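Local coordinates for twin-arginine translocation pathway signal (Rhodoferax ferrireducens, PDB 5IM2), which probably serves as the extracytoplasmic solute-binding component of a TRAP transporter and holds a copurified benzoate in its pocket, at residues A[52-57]-A[107-112]; A[142-147]-A[362-367]; A[171-176]-A[189-194]. All blocks are in the same frame, centred on the assembly; numbering follows the deposited sequence.

Interaction 1: residues A[52-57]-A[107-112]; sequences KFHTFM and GVVDII. With BEZ (benzoic acid), chain B.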
ATOM      1  N   LYS A  52      -1.321  16.219  15.230  1.00 20.65           N
ATOM      2  CA  LYS A  52      -1.049  16.538  13.836  1.00 23.33           C
ATOM      3  C   LYS A  52      -0.941  15.261  13.014  1.00 26.93           C
ATOM      4  O   LYS A  52      -0.137  14.375  13.331  1.00 24.35           O
ATOM      5  CB  LYS A  52       0.236  17.344  13.711  1.00 24.64           C
ATOM      6  CG  LYS A  52       0.148  18.685  14.382  1.00 30.97           C
ATOM      7  CD  LYS A  52       1.444  19.476  14.142  1.00 39.68           C
ATOM      8  CE  LYS A  52       1.525  20.706  15.023  1.00 55.49           C
ATOM      9  NZ  LYS A  52       2.778  20.676  15.824  1.00 62.45           N
ATOM     10  N   PHE A  53      -1.735  15.193  11.947  1.00 22.17           N
ATOM     11  CA  PHE A  53      -1.789  14.058  11.017  1.00 22.51           C
ATOM     12  C   PHE A  53      -1.285  14.523   9.649  1.00 24.24           C
ATOM     13  O   PHE A  53      -1.723  15.563   9.154  1.00 21.33           O
ATOM     14  CB  PHE A  53      -3.231  13.555  10.930  1.00 21.06           C
ATOM     15  CG  PHE A  53      -3.436  12.343  10.054  1.00 21.64           C
ATOM     16  CD1 PHE A  53      -3.479  12.450   8.672  1.00 19.18           C
ATOM     17  CD2 PHE A  53      -3.690  11.109  10.625  1.00 31.15           C
ATOM     18  CE1 PHE A  53      -3.707  11.350   7.877  1.00 22.29           C
ATOM     19  CE2 PHE A  53      -3.913   9.996   9.827  1.00 36.17           C
ATOM     20  CZ  PHE A  53      -3.905  10.125   8.439  1.00 25.19           C
ATOM     21  N   HIS A  54      -0.336  13.786   9.046  1.00 20.10           N
ATOM     22  CA  HIS A  54       0.254  14.167   7.766  1.00 17.08           C
ATOM     23  C   HIS A  54       0.289  12.978   6.819  1.00 18.11           C
ATOM     24  O   HIS A  54       0.662  11.875   7.227  1.00 19.34           O
ATOM     25  CB  HIS A  54       1.713  14.692   7.958  1.00 19.50           C
ATOM     26  CG  HIS A  54       2.244  15.539   6.844  1.00 23.38           C
ATOM     27  ND1 HIS A  54       3.598  15.728   6.668  1.00 23.20           N
ATOM     28  CD2 HIS A  54       1.637  16.302   5.904  1.00 21.48           C
ATOM     29  CE1 HIS A  54       3.805  16.527   5.637  1.00 23.12           C
ATOM     30  NE2 HIS A  54       2.630  16.886   5.151  1.00 20.41           N
ATOM     31  N   THR A  55      -0.023  13.216   5.544  1.00 18.22           N
ATOM     32  CA  THR A  55       0.113  12.171   4.532  1.00 16.05           C
ATOM     33  C   THR A  55       0.236  12.806   3.157  1.00 16.12           C
ATOM     34  O   THR A  55       0.177  14.031   2.999  1.00 17.79           O
ATOM     35  CB  THR A  55      -1.084  11.204   4.599  1.00 16.96           C
ATOM     36  OG1 THR A  55      -0.896  10.099   3.707  1.00 17.71           O
ATOM     37  CG2 THR A  55      -2.386  11.901   4.238  1.00 18.84           C
ATOM     38  N   PHE A  56       0.395  11.953   2.147  1.00 22.49           N
ATOM     39  CA  PHE A  56       0.691  12.386   0.785  1.00 18.46           C
ATOM     40  C   PHE A  56      -0.530  12.324  -0.133  1.00 20.48           C
ATOM     41  O   PHE A  56      -0.463  12.788  -1.287  1.00 18.73           O
ATOM     42  CB  PHE A  56       1.847  11.524   0.215  1.00 16.45           C
ATOM     43  CG  PHE A  56       1.486  10.062   0.063  1.00 15.68           C
ATOM     44  CD1 PHE A  56       0.922   9.587  -1.108  1.00 15.97           C
ATOM     45  CD2 PHE A  56       1.713   9.154   1.084  1.00 16.50           C
ATOM     46  CE1 PHE A  56       0.570   8.257  -1.242  1.00 17.37           C
ATOM     47  CE2 PHE A  56       1.354   7.817   0.947  1.00 18.43           C
ATOM     48  CZ  PHE A  56       0.800   7.373  -0.227  1.00 15.83           C
ATOM     49  N   MET A  57      -1.664  11.811   0.371  1.00 18.62           N
ATOM     50  CA  MET A  57      -2.873  11.685  -0.424  1.00 17.60           C
ATOM     51  C   MET A  57      -3.484  13.051  -0.696  1.00 20.46           C
ATOM     52  O   MET A  57      -3.426  13.959   0.136  1.00 23.98           O
ATOM     53  CB  MET A  57      -3.902  10.815   0.303  1.00 16.37           C
ATOM     54  CG  MET A  57      -3.450   9.380   0.557  1.00 17.06           C
ATOM     55  SD  MET A  57      -2.901   8.507  -0.929  1.00 19.17           S
ATOM     56  CE  MET A  57      -4.423   8.438  -1.888  1.00 27.93           C
ATOM     57  N   GLY A 107       8.709  13.588  15.739  1.00 26.35           N
ATOM     58  CA  GLY A 107       7.781  14.451  16.422  1.00 26.34           C
ATOM     59  C   GLY A 107       7.531  15.772  15.742  1.00 25.35           C
ATOM     60  O   GLY A 107       7.031  16.705  16.383  1.00 27.98           O
ATOM     61  N   VAL A 108       7.901  15.881  14.472  1.00 22.60           N
ATOM     62  CA  VAL A 108       7.454  16.982  13.624  1.00 24.74           C
ATOM     63  C   VAL A 108       5.941  16.959  13.506  1.00 23.84           C
ATOM     64  O   VAL A 108       5.274  18.004  13.570  1.00 25.61           O
ATOM     65  CB  VAL A 108       8.130  16.861  12.245  1.00 23.04           C
ATOM     66  CG1 VAL A 108       7.670  17.951  11.323  1.00 26.83           C
ATOM     67  CG2 VAL A 108       9.641  16.915  12.405  1.00 29.58           C
ATOM     68  N   VAL A 109       5.375  15.757  13.305  1.00 24.19           N
ATOM     69  CA  VAL A 109       3.946  15.515  13.425  1.00 20.67           C
ATOM     70  C   VAL A 109       3.706  14.361  14.396  1.00 22.49           C
ATOM     71  O   VAL A 109       4.635  13.673  14.819  1.00 23.88           O
ATOM     72  CB  VAL A 109       3.319  15.194  12.054  1.00 20.97           C
ATOM     73  CG1 VAL A 109       3.500  16.385  11.101  1.00 24.50           C
ATOM     74  CG2 VAL A 109       3.923  13.942  11.486  1.00 19.07           C
ATOM     75  N   ASP A 110       2.428  14.106  14.704  1.00 21.82           N
ATOM     76  CA  ASP A 110       2.085  13.006  15.608  1.00 19.27           C
ATOM     77  C   ASP A 110       1.717  11.703  14.900  1.00 17.95           C
ATOM     78  O   ASP A 110       2.062  10.625  15.401  1.00 20.88           O
ATOM     79  CB  ASP A 110       0.935  13.419  16.531  1.00 20.00           C
ATOM     80  CG  ASP A 110       1.280  14.618  17.360  1.00 27.23           C
ATOM     81  OD1 ASP A 110       2.117  14.450  18.281  1.00 31.10           O
ATOM     82  OD2 ASP A 110       0.738  15.717  17.091  1.00 29.41           O
ATOM     83  N   ILE A 111       1.008  11.749  13.769  1.00 20.53           N
ATOM     84  CA  ILE A 111       0.547  10.541  13.088  1.00 19.10           C
ATOM     85  C   ILE A 111       0.752  10.702  11.592  1.00 18.95           C
ATOM     86  O   ILE A 111       0.441  11.752  11.020  1.00 18.41           O
ATOM     87  CB  ILE A 111      -0.944  10.236  13.384  1.00 16.16           C
ATOM     88  CG1 ILE A 111      -1.148  10.003  14.875  1.00 22.43           C
ATOM     89  CG2 ILE A 111      -1.416   9.054  12.558  1.00 20.11           C
ATOM     90  CD1 ILE A 111      -2.625  10.026  15.259  1.00 29.67           C
ATOM     91  N   ILE A 112       1.283   9.654  10.955  1.00 16.52           N
ATOM     92  CA  ILE A 112       1.442   9.610   9.507  1.00 20.26           C
ATOM     93  C   ILE A 112       0.843   8.315   8.963  1.00 13.91           C
ATOM     94  O   ILE A 112       0.692   7.316   9.676  1.00 14.60           O
ATOM     95  CB  ILE A 112       2.928   9.777   9.075  1.00 17.60           C
ATOM     96  CG1 ILE A 112       3.821   8.673   9.616  1.00 15.81           C
ATOM     97  CG2 ILE A 112       3.423  11.104   9.577  1.00 17.13           C
ATOM     98  CD1 ILE A 112       3.991   7.500   8.709  1.00 15.84           C
TER
HETATM   99  C   BEZ B 401       1.034   3.803  -4.666  1.00 12.40           C
HETATM  100  O1  BEZ B 401       1.108   2.909  -5.558  1.00 13.97           O
HETATM  101  O2  BEZ B 401       2.038   4.514  -4.424  1.00 17.04           O
HETATM  102  C1  BEZ B 401      -0.254   4.028  -3.933  1.00 13.02           C
HETATM  103  C2  BEZ B 401      -0.325   5.002  -2.941  1.00 15.01           C
HETATM  104  C3  BEZ B 401      -1.544   5.215  -2.295  1.00 15.09           C
HETATM  105  C4  BEZ B 401      -2.646   4.447  -2.628  1.00 11.97           C
HETATM  106  C5  BEZ B 401      -2.564   3.464  -3.596  1.00 16.58           C
HETATM  107  C6  BEZ B 401      -1.350   3.252  -4.258  1.00 16.22           C
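Lys52 and Asp110 begin a parallel strand pairing between 49-55 and 111-114, neighbours in one mixed beta-sheet of this DctP-type solute-binding protein. Lys52 N donates to the carboxylate, reaching the anti lone pair of Asp110 OD2 at 2.8 Å in an almost straight bond (174°). In the other direction Lys52 O accepts twice: Ile111 N lies 2.9 Å away, and Asp110 N donates to the same oxygen in a more bent bond (137°). One carbonyl thus grips the two successive N-H groups of Asp110 and Ile111, at the point where the loop becomes strand. The ladder continues with His54 N on Ile111 O at 2.9 Å. Beside it, the Phe53 ring meets Ile111 on one sheet face, CD2 to CG2 being 3.6 Å; CG2, anti to its own backbone N, is the branch that reaches the ring, which it approaches obliquely. On the other face Val109 CG1 touches His54 CB.

Second-shell bonds fix the polar ends: Ser271 takes Asp110 OD1, and Gln103 of helix 100-106 takes His54 ND1. Past the strand, the chain delivers Phe56 and Met57 to the benzoate pocket, where the Phe56 ring turns its edge to the benzoate, CZ 3.8 Å from BEZ C2, and Met57 SD lies equally near BEZ C3.

Interaction 2: residues A[142-147]-A[362-367]; sequences SRACWE and AKHSKV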
ATOM      1  N   SER A 142      -4.478  -7.549   4.995  1.00 11.69           N
ATOM      2  CA  SER A 142      -4.156  -6.542   6.000  1.00 13.99           C
ATOM      3  C   SER A 142      -4.134  -7.127   7.405  1.00 15.61           C
ATOM      4  O   SER A 142      -3.284  -6.763   8.221  1.00 13.18           O
ATOM      5  CB  SER A 142      -5.178  -5.402   5.956  1.00 13.01           C
ATOM      6  OG  SER A 142      -5.078  -4.678   4.731  1.00 14.09           O
ATOM      7  N   ARG A 143      -5.119  -7.962   7.742  1.00 13.69           N
ATOM      8  CA  ARG A 143      -5.112  -8.584   9.061  1.00 13.56           C
ATOM      9  C   ARG A 143      -3.860  -9.428   9.237  1.00 14.79           C
ATOM     10  O   ARG A 143      -3.227  -9.411  10.294  1.00 15.02           O
ATOM     11  CB  ARG A 143      -6.355  -9.443   9.242  1.00 17.30           C
ATOM     12  CG  ARG A 143      -7.613  -8.658   9.341  1.00 15.37           C
ATOM     13  CD  ARG A 143      -8.862  -9.560   9.229  1.00 16.09           C
ATOM     14  NE  ARG A 143      -8.956 -10.535  10.307  1.00 18.58           N
ATOM     15  CZ  ARG A 143      -9.657 -10.371  11.420  1.00 23.82           C
ATOM     16  NH1 ARG A 143     -10.341  -9.257  11.626  1.00 17.85           N
ATOM     17  NH2 ARG A 143      -9.655 -11.332  12.345  1.00 23.36           N
ATOM     18  N   ALA A 144      -3.508 -10.184   8.205  1.00 14.41           N
ATOM     19  CA  ALA A 144      -2.288 -10.995   8.225  1.00 14.44           C
ATOM     20  C   ALA A 144      -1.046 -10.148   8.424  1.00 15.29           C
ATOM     21  O   ALA A 144      -0.127 -10.545   9.144  1.00 15.09           O
ATOM     22  CB  ALA A 144      -2.185 -11.800   6.924  1.00 12.65           C
ATOM     23  N   CYS A 145      -0.992  -8.981   7.780  1.00 13.04           N
ATOM     24  CA  CYS A 145       0.146  -8.079   7.933  1.00 15.47           C
ATOM     25  C   CYS A 145       0.288  -7.623   9.377  1.00 17.11           C
ATOM     26  O   CYS A 145       1.393  -7.627   9.936  1.00 15.72           O
ATOM     27  CB  CYS A 145      -0.021  -6.880   6.994  1.00 19.83           C
ATOM     28  SG  CYS A 145       1.442  -5.840   6.846  1.00 20.63           S
ATOM     29  N   TRP A 146      -0.822  -7.231  10.004  1.00 16.21           N
ATOM     30  CA  TRP A 146      -0.769  -6.823  11.407  1.00 15.15           C
ATOM     31  C   TRP A 146      -0.160  -7.924  12.282  1.00 17.23           C
ATOM     32  O   TRP A 146       0.810  -7.691  13.031  1.00 17.33           O
ATOM     33  CB  TRP A 146      -2.163  -6.452  11.932  1.00 18.63           C
ATOM     34  CG  TRP A 146      -2.064  -6.181  13.403  1.00 17.83           C
ATOM     35  CD1 TRP A 146      -2.298  -7.067  14.439  1.00 17.11           C
ATOM     36  CD2 TRP A 146      -1.642  -4.963  14.019  1.00 17.11           C
ATOM     37  NE1 TRP A 146      -2.067  -6.458  15.646  1.00 19.45           N
ATOM     38  CE2 TRP A 146      -1.650  -5.170  15.420  1.00 18.56           C
ATOM     39  CE3 TRP A 146      -1.281  -3.706  13.532  1.00 19.51           C
ATOM     40  CZ2 TRP A 146      -1.291  -4.185  16.310  1.00 22.99           C
ATOM     41  CZ3 TRP A 146      -0.928  -2.723  14.434  1.00 18.25           C
ATOM     42  CH2 TRP A 146      -0.947  -2.962  15.800  1.00 19.98           C
ATOM     43  N   GLU A 147      -0.715  -9.133  12.181  1.00 15.55           N
ATOM     44  CA  GLU A 147      -0.275 -10.239  13.027  1.00 14.88           C
ATOM     45  C   GLU A 147       1.168 -10.632  12.736  1.00 17.63           C
ATOM     46  O   GLU A 147       1.949 -10.881  13.663  1.00 20.91           O
ATOM     47  CB  GLU A 147      -1.200 -11.442  12.860  1.00 14.56           C
ATOM     48  CG  GLU A 147      -0.783 -12.595  13.754  1.00 23.59           C
ATOM     49  CD  GLU A 147      -1.783 -13.750  13.832  1.00 34.18           C
ATOM     50  OE1 GLU A 147      -2.907 -13.658  13.302  1.00 27.86           O
ATOM     51  OE2 GLU A 147      -1.422 -14.769  14.445  1.00 27.67           O
ATOM     52  N   ALA A 362      -3.745 -17.184   4.722  1.00 19.42           N
ATOM     53  CA  ALA A 362      -4.725 -18.268   4.661  1.00 22.23           C
ATOM     54  C   ALA A 362      -5.688 -18.232   5.836  1.00 19.82           C
ATOM     55  O   ALA A 362      -6.900 -18.422   5.664  1.00 24.63           O
ATOM     56  CB  ALA A 362      -3.992 -19.604   4.641  1.00 25.23           C
ATOM     57  N   LYS A 363      -5.160 -18.027   7.042  1.00 20.79           N
ATOM     58  CA  LYS A 363      -5.992 -18.012   8.240  1.00 21.78           C
ATOM     59  C   LYS A 363      -6.979 -16.859   8.234  1.00 24.19           C
ATOM     60  O   LYS A 363      -8.152 -17.024   8.577  1.00 22.48           O
ATOM     61  CB  LYS A 363      -5.120 -17.907   9.474  1.00 23.27           C
ATOM     62  CG  LYS A 363      -5.933 -17.917  10.741  1.00 34.56           C
ATOM     63  CD  LYS A 363      -5.059 -18.059  11.933  1.00 36.68           C
ATOM     64  CE  LYS A 363      -4.357 -16.775  12.225  1.00 22.85           C
ATOM     65  NZ  LYS A 363      -3.575 -16.836  13.484  1.00 46.54           N
ATOM     66  N   HIS A 364      -6.508 -15.664   7.933  1.00 19.50           N
ATOM     67  CA  HIS A 364      -7.422 -14.539   8.013  1.00 20.13           C
ATOM     68  C   HIS A 364      -8.374 -14.482   6.843  1.00 17.36           C
ATOM     69  O   HIS A 364      -9.373 -13.767   6.916  1.00 19.59           O
ATOM     70  CB  HIS A 364      -6.635 -13.238   8.132  1.00 21.30           C
ATOM     71  CG  HIS A 364      -6.034 -13.051   9.483  1.00 15.45           C
ATOM     72  ND1 HIS A 364      -6.766 -12.647  10.583  1.00 16.38           N
ATOM     73  CD2 HIS A 364      -4.773 -13.261   9.929  1.00 18.92           C
ATOM     74  CE1 HIS A 364      -5.977 -12.605  11.642  1.00 17.05           C
ATOM     75  NE2 HIS A 364      -4.762 -12.967  11.270  1.00 17.36           N
ATOM     76  N   SER A 365      -8.067 -15.187   5.758  1.00 17.84           N
ATOM     77  CA  SER A 365      -9.022 -15.320   4.671  1.00 16.85           C
ATOM     78  C   SER A 365     -10.196 -16.214   5.059  1.00 19.84           C
ATOM     79  O   SER A 365     -11.243 -16.165   4.404  1.00 22.99           O
ATOM     80  CB  SER A 365      -8.333 -15.845   3.414  1.00 20.14           C
ATOM     81  OG  SER A 365      -7.304 -14.965   2.968  1.00 16.50           O
ATOM     82  N   LYS A 366     -10.039 -17.050   6.095  1.00 20.59           N
ATOM     83  CA  LYS A 366     -11.186 -17.777   6.631  1.00 22.32           C
ATOM     84  C   LYS A 366     -12.141 -16.852   7.382  1.00 27.17           C
ATOM     85  O   LYS A 366     -13.346 -17.121   7.421  1.00 27.35           O
ATOM     86  CB  LYS A 366     -10.720 -18.924   7.529  1.00 27.14           C
ATOM     87  CG  LYS A 366      -9.873 -19.950   6.772  1.00 30.25           C
ATOM     88  CD  LYS A 366      -9.665 -21.244   7.546  1.00 46.75           C
ATOM     89  CE  LYS A 366      -8.657 -21.093   8.675  1.00 44.76           C
ATOM     90  NZ  LYS A 366      -7.784 -22.324   8.804  1.00 36.58           N
ATOM     91  N   VAL A 367     -11.633 -15.769   7.964  1.00 20.59           N
ATOM     92  CA  VAL A 367     -12.460 -14.803   8.683  1.00 27.49           C
ATOM     93  C   VAL A 367     -13.111 -13.808   7.724  1.00 21.19           C
ATOM     94  O   VAL A 367     -14.309 -13.515   7.818  1.00 22.67           O
ATOM     95  CB  VAL A 367     -11.601 -14.057   9.719  1.00 26.83           C
ATOM     96  CG1 VAL A 367     -12.417 -12.931  10.375  1.00 29.54           C
ATOM     97  CG2 VAL A 367     -11.039 -15.013  10.755  1.00 33.62           C
TER
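The His364 imidazole stands between Arg143 and Glu147 at a helix-helix crossing, with 142-147 and 362-367 running at 133° to one another and their axes 8.7 Å apart. One face of the ring carries Arg143 CB in a CH-pi contact, 3.8 Å from the centroid. At the edge, Glu147 OE1 lies near the ring plane and accepts from NE2 at 2.8 Å, although the carboxylate itself is turned 84° against the ring. On the other nitrogen, ND1 accepts from Arg143 NE at 3.1 Å, the donor tilted 31° out of the imidazole plane. A bend at chi3 of Arg143 folds NE back toward ND1, while one guanidinium face receives Val367 CG1, 3.8 Å from NH2.

Both ring nitrogens of this buried histidine are therefore satisfied across the contact, an arrangement consistent with a proton on NE2 and a lone pair on ND1. Replacing the imidazole by an alanine methyl is likely to cost Arg143 NE its acceptor, leave Glu147 OE1 with just the weak bond from Lys363 NZ, and open a gap beside Arg143 CB. Leu289 of helix 289-301 also touches both His364 and Arg143, placing the crossing beside a third helix. Glu147 has a second partner in Lys363, whose side chain crosses it at about a right angle to form a salt bridge: NZ meets the syn lone pair of OE2 at 3.1 Å.

Interaction 3: residues A[171-176]-A[189-194]; sequences GVFHTK and LKMRGP. With BEZ (benzoic acid), chain B.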
ATOM      1  N   GLY A 171      -3.121  -4.988  -7.715  1.00 16.75           N
ATOM      2  CA  GLY A 171      -2.485  -4.049  -8.621  1.00 17.93           C
ATOM      3  C   GLY A 171      -2.952  -4.197 -10.062  1.00 20.87           C
ATOM      4  O   GLY A 171      -3.298  -5.286 -10.533  1.00 19.70           O
ATOM      5  N   VAL A 172      -2.976  -3.065 -10.780  1.00 14.79           N
ATOM      6  CA  VAL A 172      -3.422  -3.003 -12.168  1.00 18.84           C
ATOM      7  C   VAL A 172      -2.347  -2.261 -12.961  1.00 19.90           C
ATOM      8  O   VAL A 172      -1.653  -1.396 -12.424  1.00 17.40           O
ATOM      9  CB  VAL A 172      -4.806  -2.287 -12.252  1.00 18.45           C
ATOM     10  CG1 VAL A 172      -5.267  -2.049 -13.669  1.00 20.46           C
ATOM     11  CG2 VAL A 172      -5.866  -3.054 -11.469  1.00 21.38           C
ATOM     12  N   PHE A 173      -2.205  -2.602 -14.241  1.00 17.90           N
ATOM     13  CA  PHE A 173      -1.328  -1.868 -15.148  1.00 17.34           C
ATOM     14  C   PHE A 173      -2.103  -0.766 -15.867  1.00 19.84           C
ATOM     15  O   PHE A 173      -3.142  -1.033 -16.477  1.00 24.88           O
ATOM     16  CB  PHE A 173      -0.725  -2.779 -16.220  1.00 20.46           C
ATOM     17  CG  PHE A 173       0.191  -3.847 -15.701  1.00 21.59           C
ATOM     18  CD1 PHE A 173       1.328  -3.516 -14.978  1.00 21.88           C
ATOM     19  CD2 PHE A 173      -0.064  -5.178 -15.978  1.00 18.01           C
ATOM     20  CE1 PHE A 173       2.175  -4.502 -14.509  1.00 22.13           C
ATOM     21  CE2 PHE A 173       0.802  -6.170 -15.551  1.00 26.80           C
ATOM     22  CZ  PHE A 173       1.920  -5.831 -14.818  1.00 17.97           C
ATOM     23  N   HIS A 174      -1.531   0.434 -15.893  1.00 18.31           N
ATOM     24  CA  HIS A 174      -2.107   1.584 -16.581  1.00 20.26           C
ATOM     25  C   HIS A 174      -1.053   2.112 -17.536  1.00 23.05           C
ATOM     26  O   HIS A 174       0.026   2.526 -17.096  1.00 23.13           O
ATOM     27  CB  HIS A 174      -2.521   2.659 -15.581  1.00 22.10           C
ATOM     28  CG  HIS A 174      -3.287   2.104 -14.425  1.00 20.17           C
ATOM     29  ND1 HIS A 174      -4.652   1.920 -14.463  1.00 21.17           N
ATOM     30  CD2 HIS A 174      -2.879   1.657 -13.212  1.00 19.04           C
ATOM     31  CE1 HIS A 174      -5.053   1.360 -13.338  1.00 18.33           C
ATOM     32  NE2 HIS A 174      -3.997   1.191 -12.555  1.00 18.88           N
ATOM     33  N   THR A 175      -1.343   2.074 -18.836  1.00 19.74           N
ATOM     34  CA  THR A 175      -0.361   2.461 -19.841  1.00 20.72           C
ATOM     35  C   THR A 175      -0.945   3.482 -20.802  1.00 24.84           C
ATOM     36  O   THR A 175      -2.150   3.534 -21.035  1.00 24.07           O
ATOM     37  CB  THR A 175       0.112   1.252 -20.623  1.00 28.87           C
ATOM     38  OG1 THR A 175      -1.037   0.514 -21.045  1.00 26.75           O
ATOM     39  CG2 THR A 175       0.981   0.346 -19.728  1.00 23.41           C
ATOM     40  N   LYS A 176      -0.065   4.288 -21.378  1.00 22.00           N
ATOM     41  CA  LYS A 176      -0.499   5.325 -22.296  1.00 23.97           C
ATOM     42  C   LYS A 176      -0.876   4.768 -23.669  1.00 28.14           C
ATOM     43  O   LYS A 176      -1.893   5.175 -24.238  1.00 32.00           O
ATOM     44  CB  LYS A 176       0.602   6.384 -22.431  1.00 31.14           C
ATOM     45  CG  LYS A 176       0.805   7.223 -21.171  1.00 31.80           C
ATOM     46  CD  LYS A 176       1.639   8.460 -21.425  1.00 37.61           C
ATOM     47  CE  LYS A 176       3.099   8.208 -21.182  1.00 38.59           C
ATOM     48  NZ  LYS A 176       3.931   9.379 -21.614  1.00 41.43           N
ATOM     49  N   LEU A 189       9.100  -1.261 -21.805  1.00 18.09           N
ATOM     50  CA  LEU A 189       8.288  -0.170 -21.296  1.00 20.96           C
ATOM     51  C   LEU A 189       8.829   0.360 -19.983  1.00 18.00           C
ATOM     52  O   LEU A 189       9.162  -0.401 -19.074  1.00 19.83           O
ATOM     53  CB  LEU A 189       6.843  -0.603 -21.065  1.00 17.11           C
ATOM     54  CG  LEU A 189       5.993  -0.998 -22.277  1.00 22.59           C
ATOM     55  CD1 LEU A 189       4.532  -1.172 -21.841  1.00 28.48           C
ATOM     56  CD2 LEU A 189       6.084   0.021 -23.386  1.00 33.92           C
ATOM     57  N   LYS A 190       8.877   1.683 -19.875  1.00 19.96           N
ATOM     58  CA  LYS A 190       9.225   2.340 -18.618  1.00 17.86           C
ATOM     59  C   LYS A 190       7.993   2.350 -17.722  1.00 18.65           C
ATOM     60  O   LYS A 190       7.051   3.101 -17.968  1.00 18.58           O
ATOM     61  CB  LYS A 190       9.729   3.758 -18.880  1.00 19.59           C
ATOM     62  CG  LYS A 190      11.092   3.833 -19.530  1.00 22.73           C
ATOM     63  CD  LYS A 190      11.452   5.260 -19.884  1.00 32.92           C
ATOM     64  CE  LYS A 190      10.428   5.903 -20.847  1.00 51.93           C
ATOM     65  NZ  LYS A 190      10.889   7.210 -21.431  1.00 60.10           N
ATOM     66  N   MET A 191       8.003   1.517 -16.677  1.00 17.13           N
ATOM     67  CA  MET A 191       6.848   1.272 -15.817  1.00 16.89           C
ATOM     68  C   MET A 191       7.153   1.664 -14.381  1.00 17.92           C
ATOM     69  O   MET A 191       8.112   1.168 -13.788  1.00 17.01           O
ATOM     70  CB  MET A 191       6.451  -0.201 -15.868  1.00 13.84           C
ATOM     71  CG  MET A 191       5.911  -0.631 -17.221  1.00 27.88           C
ATOM     72  SD  MET A 191       4.344   0.176 -17.701  1.00 24.31           S
ATOM     73  CE  MET A 191       3.254  -0.457 -16.426  1.00 19.16           C
ATOM     74  N   ARG A 192       6.276   2.477 -13.797  1.00 15.94           N
ATOM     75  CA  ARG A 192       6.410   2.883 -12.399  1.00 17.68           C
ATOM     76  C   ARG A 192       5.920   1.800 -11.443  1.00 15.90           C
ATOM     77  O   ARG A 192       4.858   1.190 -11.651  1.00 15.08           O
ATOM     78  CB  ARG A 192       5.620   4.172 -12.141  1.00 17.21           C
ATOM     79  CG  ARG A 192       5.638   4.656 -10.711  1.00 16.47           C
ATOM     80  CD  ARG A 192       4.499   4.046  -9.854  1.00 16.35           C
ATOM     81  NE  ARG A 192       4.555   4.572  -8.501  1.00 18.94           N
ATOM     82  CZ  ARG A 192       3.692   4.265  -7.534  1.00 14.83           C
ATOM     83  NH1 ARG A 192       2.681   3.408  -7.757  1.00 15.51           N
ATOM     84  NH2 ARG A 192       3.851   4.812  -6.350  1.00 18.30           N
ATOM     85  N   GLY A 193       6.681   1.608 -10.363  1.00 16.32           N
ATOM     86  CA  GLY A 193       6.202   0.885  -9.204  1.00 15.54           C
ATOM     87  C   GLY A 193       6.459   1.674  -7.935  1.00 18.30           C
ATOM     88  O   GLY A 193       7.301   2.579  -7.891  1.00 14.49           O
ATOM     89  N   PRO A 194       5.766   1.311  -6.853  1.00 13.34           N
ATOM     90  CA  PRO A 194       5.866   2.087  -5.615  1.00 15.10           C
ATOM     91  C   PRO A 194       7.045   1.732  -4.707  1.00 19.11           C
ATOM     92  O   PRO A 194       7.483   2.586  -3.929  1.00 21.27           O
ATOM     93  CB  PRO A 194       4.531   1.774  -4.921  1.00 19.11           C
ATOM     94  CG  PRO A 194       4.183   0.360  -5.405  1.00 14.62           C
ATOM     95  CD  PRO A 194       4.661   0.342  -6.834  1.00 12.09           C
TER
HETATM   96  C   BEZ B 401       1.034   3.803  -4.666  1.00 12.40           C
HETATM   97  O1  BEZ B 401       1.108   2.909  -5.558  1.00 13.97           O
HETATM   98  O2  BEZ B 401       2.038   4.514  -4.424  1.00 17.04           O
HETATM   99  C1  BEZ B 401      -0.254   4.028  -3.933  1.00 13.02           C
HETATM  100  C2  BEZ B 401      -0.325   5.002  -2.941  1.00 15.01           C
HETATM  101  C3  BEZ B 401      -1.544   5.215  -2.295  1.00 15.09           C
HETATM  102  C4  BEZ B 401      -2.646   4.447  -2.628  1.00 11.97           C
HETATM  103  C5  BEZ B 401      -2.564   3.464  -3.596  1.00 16.58           C
HETATM  104  C6  BEZ B 401      -1.350   3.252  -4.258  1.00 16.22           C
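Met191 reaches toward both Phe173 and Thr175, its thioether spanning the interval between two strands that do not pair directly. Its side chain crosses that of Phe173 at about a right angle and brings CE to 3.9 Å from CD1, an oblique approach to the ring. Against Thr175 it runs obliquely, with SD 3.9 Å from the CG2 methyl. Bends at chi2 and chi3 curl the methionine so that sulfur lies against the Thr175 methyl while CE reaches between it and Phe173. Thr175 presents its methyl to this apolar meeting, while its hydroxyl is hydrogen-bonded to the carbonyl of Lys178. Leu202 of helix 196-205 touches both Phe173 and Met191 and adds a further apolar wall.

The next residue, Arg192, binds the carboxylate of the benzoate. A bend at chi2 in an otherwise extended chain directs the flat guanidinium to the ligand, which it meets edge-on: NH1 to BEZ O1 and NH2 to BEZ O2 are both 2.7 Å, at 171° and 169°. Ala230 O and Met212 O accept from NH1 and NH2 respectively, which helps fix the group's rotation. Between 171-175 and 190-193 lies strand 228-232, so the contact skips a strand in a mixed sheet, and the paired guanidinium-carboxylate bonds are characteristic of how TRAP solute-binding proteins hold carboxylate ligands.

The three contacts illustrate how chemistry follows location. Interactions 1 and 3 are buried, belong to different mixed sheets and approach the same benzoate: the first brings aromatic and thioether groups to its ring, the third a guanidinium to its carboxylate. Their means of cohesion differ, since interaction 1 joins adjacent strands mainly through backbone bonds, whereas interaction 3 links non-adjacent strands through apolar side chains alone. Interaction 2, partly buried and between helices distant in sequence, relies instead on charged and polar side chains. It lies across the chain's centre from interaction 3, their own centres 28 Å apart, and none of the three touches another directly.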